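Local coordinates for oxidoreductase protein (Agrobacterium radiobacter, PDB 5UI9) that binds NAD+ and 2,3-dihydroxy-2-methylpropanoic acid and probably acts as an NAD-dependent oxidoreductase of the GFO/IDH/MocA family, at residues G151-R156 and D185-I190; A195-R200 and F323-A328. One frame throughout, in Å; residues are numbered along the deposited sequence.

Interaction 1 of 2, residues G151-R156 and D185-I190; sequences GRFSFR and DIARFI
The amide N of Ile190 is bonded to O of Ile186 at 2.9 Å, and this turn of helix sets both isoleucines on the face turned to the ring of Phe153. The contact is a helix laid on the open-faced mixed sheet of the GFO/IDH/MocA C-terminal domain. Strand 151-156 and helix 185-190 run roughly antiparallel, at 151°, and their axes come within 9.2 Å. Phe153 is the strand residue that spans this distance. Its CG lies anti to the carbonyl carbon (chi1 -53°), which carries the ring out from the strand and under the helix backbone. Ala187 CA sits over one face, 3.9 Å from the ring centroid and only 12° off the normal, a CH-pi contact, while Ala187 CB covers the CD1 and CE1 side. Ile190 comes in at the ring edge, near its plane, with CG1 3.9 Å from Phe153 CE2. No hydrogen bond crosses, and all four touching residues are buried; Ile246 and Ile248 of strand 245-250 also pack on Phe153. The charged groups lie away from this apolar contact: Arg152 and Arg156 form salt bridges with Asp229, and Arg156 also pairs with Asp249 of the second subunit. On the helix, Arg188 NH1 and Asp185 OD1 make a long ion pair, and both bond to Thr322 OG1. Ile186 CG2 meets Phe153 CD2 at 3.8 Å, approaching obliquely.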
ATOM      1  N   GLY A 151       5.575   1.901   6.618  1.00 33.59           N
ATOM      2  CA  GLY A 151       5.766   2.814   5.498  1.00 33.35           C
ATOM      3  C   GLY A 151       5.132   2.350   4.208  1.00 32.54           C
ATOM      4  O   GLY A 151       4.862   1.171   4.030  1.00 32.92           O
ATOM      5  N   ARG A 152       4.878   3.304   3.319  1.00 31.81           N
ATOM      6  CA  ARG A 152       4.535   3.018   1.946  1.00 31.96           C
ATOM      7  C   ARG A 152       5.379   3.892   1.039  1.00 30.08           C
ATOM      8  O   ARG A 152       5.463   5.101   1.252  1.00 29.95           O
ATOM      9  CB  ARG A 152       3.060   3.294   1.675  1.00 33.43           C
ATOM     10  CG  ARG A 152       2.634   2.878   0.270  1.00 34.82           C
ATOM     11  CD  ARG A 152       1.440   3.661  -0.231  1.00 36.28           C
ATOM     12  NE  ARG A 152       1.037   3.212  -1.564  1.00 37.18           N
ATOM     13  CZ  ARG A 152       0.110   3.798  -2.316  1.00 36.46           C
ATOM     14  NH1 ARG A 152      -0.546   4.869  -1.889  1.00 39.43           N
ATOM     15  NH2 ARG A 152      -0.167   3.307  -3.509  1.00 36.73           N
ATOM     16  N   PHE A 153       5.965   3.267   0.017  1.00 29.55           N
ATOM     17  CA  PHE A 153       6.782   3.930  -0.987  1.00 28.96           C
ATOM     18  C   PHE A 153       6.187   3.572  -2.348  1.00 29.00           C
ATOM     19  O   PHE A 153       6.192   2.406  -2.730  1.00 28.71           O
ATOM     20  CB  PHE A 153       8.230   3.439  -0.889  1.00 29.59           C
ATOM     21  CG  PHE A 153       8.814   3.562   0.491  1.00 30.64           C
ATOM     22  CD1 PHE A 153       8.616   2.554   1.441  1.00 32.03           C
ATOM     23  CD2 PHE A 153       9.553   4.684   0.852  1.00 30.64           C
ATOM     24  CE1 PHE A 153       9.139   2.671   2.720  1.00 32.68           C
ATOM     25  CE2 PHE A 153      10.078   4.805   2.133  1.00 32.07           C
ATOM     26  CZ  PHE A 153       9.869   3.798   3.067  1.00 32.62           C
ATOM     27  N   SER A 154       5.699   4.573  -3.074  1.00 28.14           N
ATOM     28  CA  SER A 154       4.834   4.353  -4.236  1.00 29.29           C
ATOM     29  C   SER A 154       5.296   5.178  -5.438  1.00 28.39           C
ATOM     30  O   SER A 154       5.510   6.378  -5.324  1.00 29.79           O
ATOM     31  CB  SER A 154       3.393   4.726  -3.872  1.00 29.04           C
ATOM     32  OG  SER A 154       2.495   4.416  -4.923  1.00 29.05           O
ATOM     33  N   PHE A 155       5.465   4.516  -6.580  1.00 28.55           N
ATOM     34  CA  PHE A 155       5.791   5.179  -7.843  1.00 28.60           C
ATOM     35  C   PHE A 155       4.835   4.591  -8.865  1.00 29.12           C
ATOM     36  O   PHE A 155       5.062   3.485  -9.369  1.00 27.25           O
ATOM     37  CB  PHE A 155       7.258   4.915  -8.214  1.00 28.83           C
ATOM     38  CG  PHE A 155       7.745   5.672  -9.435  1.00 28.98           C
ATOM     39  CD1 PHE A 155       7.422   5.252 -10.723  1.00 28.84           C
ATOM     40  CD2 PHE A 155       8.591   6.771  -9.294  1.00 29.22           C
ATOM     41  CE1 PHE A 155       7.886   5.938 -11.836  1.00 29.35           C
ATOM     42  CE2 PHE A 155       9.060   7.454 -10.404  1.00 29.17           C
ATOM     43  CZ  PHE A 155       8.706   7.036 -11.677  1.00 29.24           C
ATOM     44  N   ARG A 156       3.745   5.310  -9.126  1.00 28.67           N
ATOM     45  CA  ARG A 156       2.703   4.856 -10.050  1.00 29.28           C
ATOM     46  C   ARG A 156       2.557   5.923 -11.123  1.00 28.90           C
ATOM     47  O   ARG A 156       2.253   7.074 -10.816  1.00 30.54           O
ATOM     48  CB  ARG A 156       1.372   4.630  -9.328  1.00 29.47           C
ATOM     49  CG  ARG A 156       1.477   3.767  -8.076  1.00 29.18           C
ATOM     50  CD  ARG A 156       0.103   3.293  -7.604  1.00 29.28           C
ATOM     51  NE  ARG A 156      -0.380   2.184  -8.438  1.00 29.64           N
ATOM     52  CZ  ARG A 156       0.048   0.922  -8.366  1.00 29.69           C
ATOM     53  NH1 ARG A 156       0.993   0.557  -7.496  1.00 30.29           N
ATOM     54  NH2 ARG A 156      -0.462   0.010  -9.192  1.00 30.26           N
ATOM     55  N   ASP A 185      15.478   0.791  -2.921  1.00 30.29           N
ATOM     56  CA  ASP A 185      16.622   1.489  -2.330  1.00 30.49           C
ATOM     57  C   ASP A 185      16.141   2.573  -1.371  1.00 31.23           C
ATOM     58  O   ASP A 185      16.722   2.747  -0.297  1.00 30.37           O
ATOM     59  CB  ASP A 185      17.516   2.127  -3.396  1.00 29.92           C
ATOM     60  CG  ASP A 185      18.821   2.639  -2.816  1.00 31.30           C
ATOM     61  OD1 ASP A 185      19.696   1.802  -2.515  1.00 31.08           O
ATOM     62  OD2 ASP A 185      18.956   3.871  -2.622  1.00 30.76           O
ATOM     63  N   ILE A 186      15.084   3.294  -1.764  1.00 30.80           N
ATOM     64  CA  ILE A 186      14.504   4.320  -0.892  1.00 30.57           C
ATOM     65  C   ILE A 186      13.960   3.669   0.383  1.00 30.26           C
ATOM     66  O   ILE A 186      14.188   4.175   1.471  1.00 29.13           O
ATOM     67  CB  ILE A 186      13.420   5.169  -1.600  1.00 30.61           C
ATOM     68  CG1 ILE A 186      14.049   6.016  -2.715  1.00 30.86           C
ATOM     69  CG2 ILE A 186      12.717   6.091  -0.600  1.00 31.30           C
ATOM     70  CD1 ILE A 186      13.062   6.625  -3.689  1.00 30.59           C
ATOM     71  N   ALA A 187      13.260   2.548   0.249  1.00 31.63           N
ATOM     72  CA  ALA A 187      12.723   1.836   1.416  1.00 32.68           C
ATOM     73  C   ALA A 187      13.837   1.493   2.416  1.00 33.64           C
ATOM     74  O   ALA A 187      13.678   1.703   3.615  1.00 33.09           O
ATOM     75  CB  ALA A 187      11.982   0.578   0.983  1.00 34.05           C
ATOM     76  N   ARG A 188      14.969   1.005   1.907  1.00 34.44           N
ATOM     77  CA  ARG A 188      16.166   0.733   2.739  1.00 34.80           C
ATOM     78  C   ARG A 188      16.748   1.988   3.367  1.00 33.32           C
ATOM     79  O   ARG A 188      17.062   2.012   4.554  1.00 34.43           O
ATOM     80  CB  ARG A 188      17.278   0.101   1.906  1.00 35.59           C
ATOM     81  CG  ARG A 188      17.090  -1.363   1.586  1.00 36.65           C
ATOM     82  CD  ARG A 188      18.359  -1.941   0.978  1.00 37.40           C
ATOM     83  NE  ARG A 188      19.523  -1.745   1.852  1.00 37.11           N
ATOM     84  CZ  ARG A 188      20.612  -1.016   1.584  1.00 37.37           C
ATOM     85  NH1 ARG A 188      20.794  -0.395   0.415  1.00 36.76           N
ATOM     86  NH2 ARG A 188      21.557  -0.927   2.510  1.00 38.34           N
ATOM     87  N   PHE A 189      16.915   3.013   2.539  1.00 32.24           N
ATOM     88  CA  PHE A 189      17.456   4.305   2.959  1.00 33.11           C
ATOM     89  C   PHE A 189      16.663   4.892   4.130  1.00 33.59           C
ATOM     90  O   PHE A 189      17.246   5.375   5.091  1.00 33.37           O
ATOM     91  CB  PHE A 189      17.456   5.256   1.753  1.00 32.27           C
ATOM     92  CG  PHE A 189      18.013   6.623   2.031  1.00 32.02           C
ATOM     93  CD1 PHE A 189      19.313   6.780   2.520  1.00 33.01           C
ATOM     94  CD2 PHE A 189      17.258   7.761   1.766  1.00 31.55           C
ATOM     95  CE1 PHE A 189      19.829   8.048   2.758  1.00 32.77           C
ATOM     96  CE2 PHE A 189      17.768   9.030   2.001  1.00 32.02           C
ATOM     97  CZ  PHE A 189      19.064   9.174   2.492  1.00 32.76           C
ATOM     98  N   ILE A 190      15.332   4.822   4.047  1.00 33.92           N
ATOM     99  CA  ILE A 190      14.446   5.375   5.072  1.00 34.03           C
ATOM    100  C   ILE A 190      14.256   4.446   6.282  1.00 35.55           C
ATOM    101  O   ILE A 190      14.381   4.899   7.415  1.00 35.59           O
ATOM    102  CB  ILE A 190      13.063   5.751   4.472  1.00 33.75           C
ATOM    103  CG1 ILE A 190      13.224   6.767   3.323  1.00 34.51           C
ATOM    104  CG2 ILE A 190      12.128   6.303   5.540  1.00 33.45           C
ATOM    105  CD1 ILE A 190      14.124   7.952   3.630  1.00 35.15           C
TER

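Interaction 2 of 2, residues A195-R200 and F323-A328; sequences ATLTAR and FALVEA
Leu197 reaches from its strand to Leu325 and Ala328, bridging between helix 316-335 and a strand near the border of the C-terminal domain's mixed sheet. CG stands opposite the backbone N (chi1 -179°), and the fork of the side chain straddles two parts of the helix surface. CD1 lies 3.6 Å from Leu325 O and 3.9 Å from Leu325 CB. CD2 is 3.8 Å from Ala328 C but 4.2 Å from Ala328 CB, so much of what this methyl meets is helix backbone. The small side chain of Ala328 is consistent with this close approach, with Leu197 CA and Ala328 CA 7.0 Å apart. Ile216 and Leu218 of strand 213-220 pack on Leu197 as well.

Two residues along, within the two segments the fit is looser: Ala199 also points toward the helix, yet its CB stops 5.3 Å from Ala328 O, and it packs instead on the following Ala329. The partly exposed Thr196 and Arg200 are polar. Arg200 NH1 donates to Ala199 O at 2.8 Å, nearly straight at 162°, although the donor stands 53° out of the carbonyl plane, and Arg200 NE forms a salt bridge with Asp219 of the second subunit. Within the two segments the contact is apolar and without hydrogen bonds, so fit by shape governs it; one turn on, Ser332 OG of the same helix adds a hydrogen bond to Ala199 N.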
ATOM      1  N   ALA A 195      14.710  -7.950   6.115  1.00 39.08           N
ATOM      2  CA  ALA A 195      14.890  -9.346   6.529  1.00 40.33           C
ATOM      3  C   ALA A 195      14.216 -10.295   5.551  1.00 40.47           C
ATOM      4  O   ALA A 195      14.843 -11.237   5.058  1.00 40.77           O
ATOM      5  CB  ALA A 195      14.327  -9.564   7.928  1.00 40.62           C
ATOM      6  N   THR A 196      12.932 -10.049   5.291  1.00 40.53           N
ATOM      7  CA  THR A 196      12.129 -10.891   4.396  1.00 40.74           C
ATOM      8  C   THR A 196      11.272 -10.035   3.469  1.00 39.37           C
ATOM      9  O   THR A 196      10.994  -8.867   3.752  1.00 37.68           O
ATOM     10  CB  THR A 196      11.231 -11.885   5.170  1.00 41.18           C
ATOM     11  OG1 THR A 196      10.422 -11.175   6.109  1.00 42.73           O
ATOM     12  CG2 THR A 196      12.061 -12.910   5.926  1.00 42.46           C
ATOM     13  N   LEU A 197      10.860 -10.648   2.364  1.00 40.03           N
ATOM     14  CA  LEU A 197      10.237  -9.946   1.248  1.00 38.81           C
ATOM     15  C   LEU A 197       9.256 -10.863   0.508  1.00 38.23           C
ATOM     16  O   LEU A 197       9.534 -12.047   0.323  1.00 39.02           O
ATOM     17  CB  LEU A 197      11.352  -9.475   0.309  1.00 38.50           C
ATOM     18  CG  LEU A 197      11.015  -8.692  -0.957  1.00 37.99           C
ATOM     19  CD1 LEU A 197      12.126  -7.714  -1.316  1.00 38.81           C
ATOM     20  CD2 LEU A 197      10.720  -9.608  -2.140  1.00 38.66           C
ATOM     21  N   THR A 198       8.118 -10.305   0.096  1.00 37.55           N
ATOM     22  CA  THR A 198       7.126 -11.008  -0.725  1.00 37.94           C
ATOM     23  C   THR A 198       6.652 -10.084  -1.842  1.00 35.83           C
ATOM     24  O   THR A 198       6.335  -8.925  -1.582  1.00 35.20           O
ATOM     25  CB  THR A 198       5.885 -11.423   0.094  1.00 40.66           C
ATOM     26  OG1 THR A 198       6.271 -11.733   1.437  1.00 49.37           O
ATOM     27  CG2 THR A 198       5.207 -12.628  -0.528  1.00 41.30           C
ATOM     28  N   ALA A 199       6.592 -10.593  -3.071  1.00 33.94           N
ATOM     29  CA  ALA A 199       6.296  -9.760  -4.239  1.00 32.87           C
ATOM     30  C   ALA A 199       5.267 -10.387  -5.170  1.00 32.92           C
ATOM     31  O   ALA A 199       5.094 -11.605  -5.199  1.00 33.35           O
ATOM     32  CB  ALA A 199       7.572  -9.450  -5.000  1.00 32.41           C
ATOM     33  N   ARG A 200       4.579  -9.519  -5.911  1.00 33.52           N
ATOM     34  CA  ARG A 200       3.610  -9.900  -6.937  1.00 33.16           C
ATOM     35  C   ARG A 200       3.822  -8.994  -8.135  1.00 32.82           C
ATOM     36  O   ARG A 200       4.043  -7.797  -7.966  1.00 33.61           O
ATOM     37  CB  ARG A 200       2.176  -9.717  -6.428  1.00 33.08           C
ATOM     38  CG  ARG A 200       1.846 -10.509  -5.181  1.00 34.09           C
ATOM     39  CD  ARG A 200       1.825 -11.996  -5.463  1.00 36.80           C
ATOM     40  NE  ARG A 200       1.393 -12.745  -4.283  1.00 39.17           N
ATOM     41  CZ  ARG A 200       2.190 -13.226  -3.333  1.00 42.39           C
ATOM     42  NH1 ARG A 200       3.515 -13.113  -3.396  1.00 44.59           N
ATOM     43  NH2 ARG A 200       1.643 -13.864  -2.307  1.00 45.20           N
ATOM     44  N   PHE A 323      20.158  -4.559  -4.315  1.00 34.64           N
ATOM     45  CA  PHE A 323      20.052  -5.472  -5.455  1.00 36.07           C
ATOM     46  C   PHE A 323      19.475  -6.832  -5.080  1.00 35.10           C
ATOM     47  O   PHE A 323      18.692  -7.391  -5.840  1.00 34.25           O
ATOM     48  CB  PHE A 323      21.391  -5.663  -6.188  1.00 37.69           C
ATOM     49  CG  PHE A 323      21.220  -6.257  -7.554  1.00 38.81           C
ATOM     50  CD1 PHE A 323      21.116  -7.637  -7.721  1.00 42.03           C
ATOM     51  CD2 PHE A 323      21.087  -5.439  -8.666  1.00 40.29           C
ATOM     52  CE1 PHE A 323      20.907  -8.189  -8.973  1.00 42.68           C
ATOM     53  CE2 PHE A 323      20.891  -5.987  -9.927  1.00 42.28           C
ATOM     54  CZ  PHE A 323      20.802  -7.364 -10.079  1.00 43.13           C
ATOM     55  N   ALA A 324      19.870  -7.351  -3.920  1.00 36.51           N
ATOM     56  CA  ALA A 324      19.279  -8.571  -3.351  1.00 37.36           C
ATOM     57  C   ALA A 324      17.751  -8.532  -3.311  1.00 36.72           C
ATOM     58  O   ALA A 324      17.102  -9.545  -3.581  1.00 36.69           O
ATOM     59  CB  ALA A 324      19.821  -8.818  -1.954  1.00 38.10           C
ATOM     60  N   LEU A 325      17.197  -7.364  -2.978  1.00 35.52           N
ATOM     61  CA  LEU A 325      15.747  -7.180  -2.897  1.00 35.38           C
ATOM     62  C   LEU A 325      15.099  -7.289  -4.267  1.00 35.04           C
ATOM     63  O   LEU A 325      13.993  -7.816  -4.377  1.00 36.19           O
ATOM     64  CB  LEU A 325      15.373  -5.838  -2.248  1.00 35.30           C
ATOM     65  CG  LEU A 325      15.985  -5.476  -0.891  1.00 36.21           C
ATOM     66  CD1 LEU A 325      15.491  -4.116  -0.421  1.00 36.58           C
ATOM     67  CD2 LEU A 325      15.718  -6.528   0.177  1.00 37.45           C
ATOM     68  N   VAL A 326      15.784  -6.801  -5.303  1.00 34.16           N
ATOM     69  CA  VAL A 326      15.308  -6.935  -6.685  1.00 35.11           C
ATOM     70  C   VAL A 326      15.240  -8.409  -7.098  1.00 36.51           C
ATOM     71  O   VAL A 326      14.211  -8.872  -7.592  1.00 36.06           O
ATOM     72  CB  VAL A 326      16.181  -6.134  -7.685  1.00 34.37           C
ATOM     73  CG1 VAL A 326      15.850  -6.485  -9.137  1.00 34.68           C
ATOM     74  CG2 VAL A 326      16.006  -4.641  -7.455  1.00 33.44           C
ATOM     75  N   GLU A 327      16.336  -9.133  -6.892  1.00 36.04           N
ATOM     76  CA  GLU A 327      16.401 -10.550  -7.247  1.00 37.74           C
ATOM     77  C   GLU A 327      15.410 -11.379  -6.407  1.00 37.48           C
ATOM     78  O   GLU A 327      14.768 -12.287  -6.926  1.00 37.58           O
ATOM     79  CB  GLU A 327      17.842 -11.066  -7.112  1.00 39.39           C
ATOM     80  CG  GLU A 327      18.052 -12.482  -7.630  1.00 42.35           C
ATOM     81  CD  GLU A 327      19.513 -12.796  -7.908  1.00 44.63           C
ATOM     82  OE1 GLU A 327      20.085 -12.166  -8.825  1.00 45.15           O
ATOM     83  OE2 GLU A 327      20.090 -13.666  -7.210  1.00 45.76           O
ATOM     84  N   ALA A 328      15.277 -11.038  -5.124  1.00 36.89           N
ATOM     85  CA  ALA A 328      14.301 -11.679  -4.244  1.00 36.80           C
ATOM     86  C   ALA A 328      12.855 -11.431  -4.685  1.00 36.70           C
ATOM     87  O   ALA A 328      12.018 -12.318  -4.563  1.00 37.21           O
ATOM     88  CB  ALA A 328      14.494 -11.212  -2.811  1.00 36.84           C
TER

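The centres of interactions 1 and 2 lie 13 Å apart, and both place a helix on the same mixed sheet. Helix 175-191 is followed, after a two-residue link, by strand 194-202, so the chain passes from one contact to the other. The helices also meet: Arg188 CG packs 3.8 Å from Leu325 CD1, and the Arg188 guanidinium forms a salt bridge with Asp318, at the start of helix 316-335. Interaction 1 is nearer the ligands, with the Ile186 side chain about 10 Å from both NAD and the dihydroxy acid; its helix also carries the pocket residues Asp178 and His182. Both strands reach the second subunit, through Arg152 and Arg156 in interaction 1 and chiefly Arg200 in interaction 2.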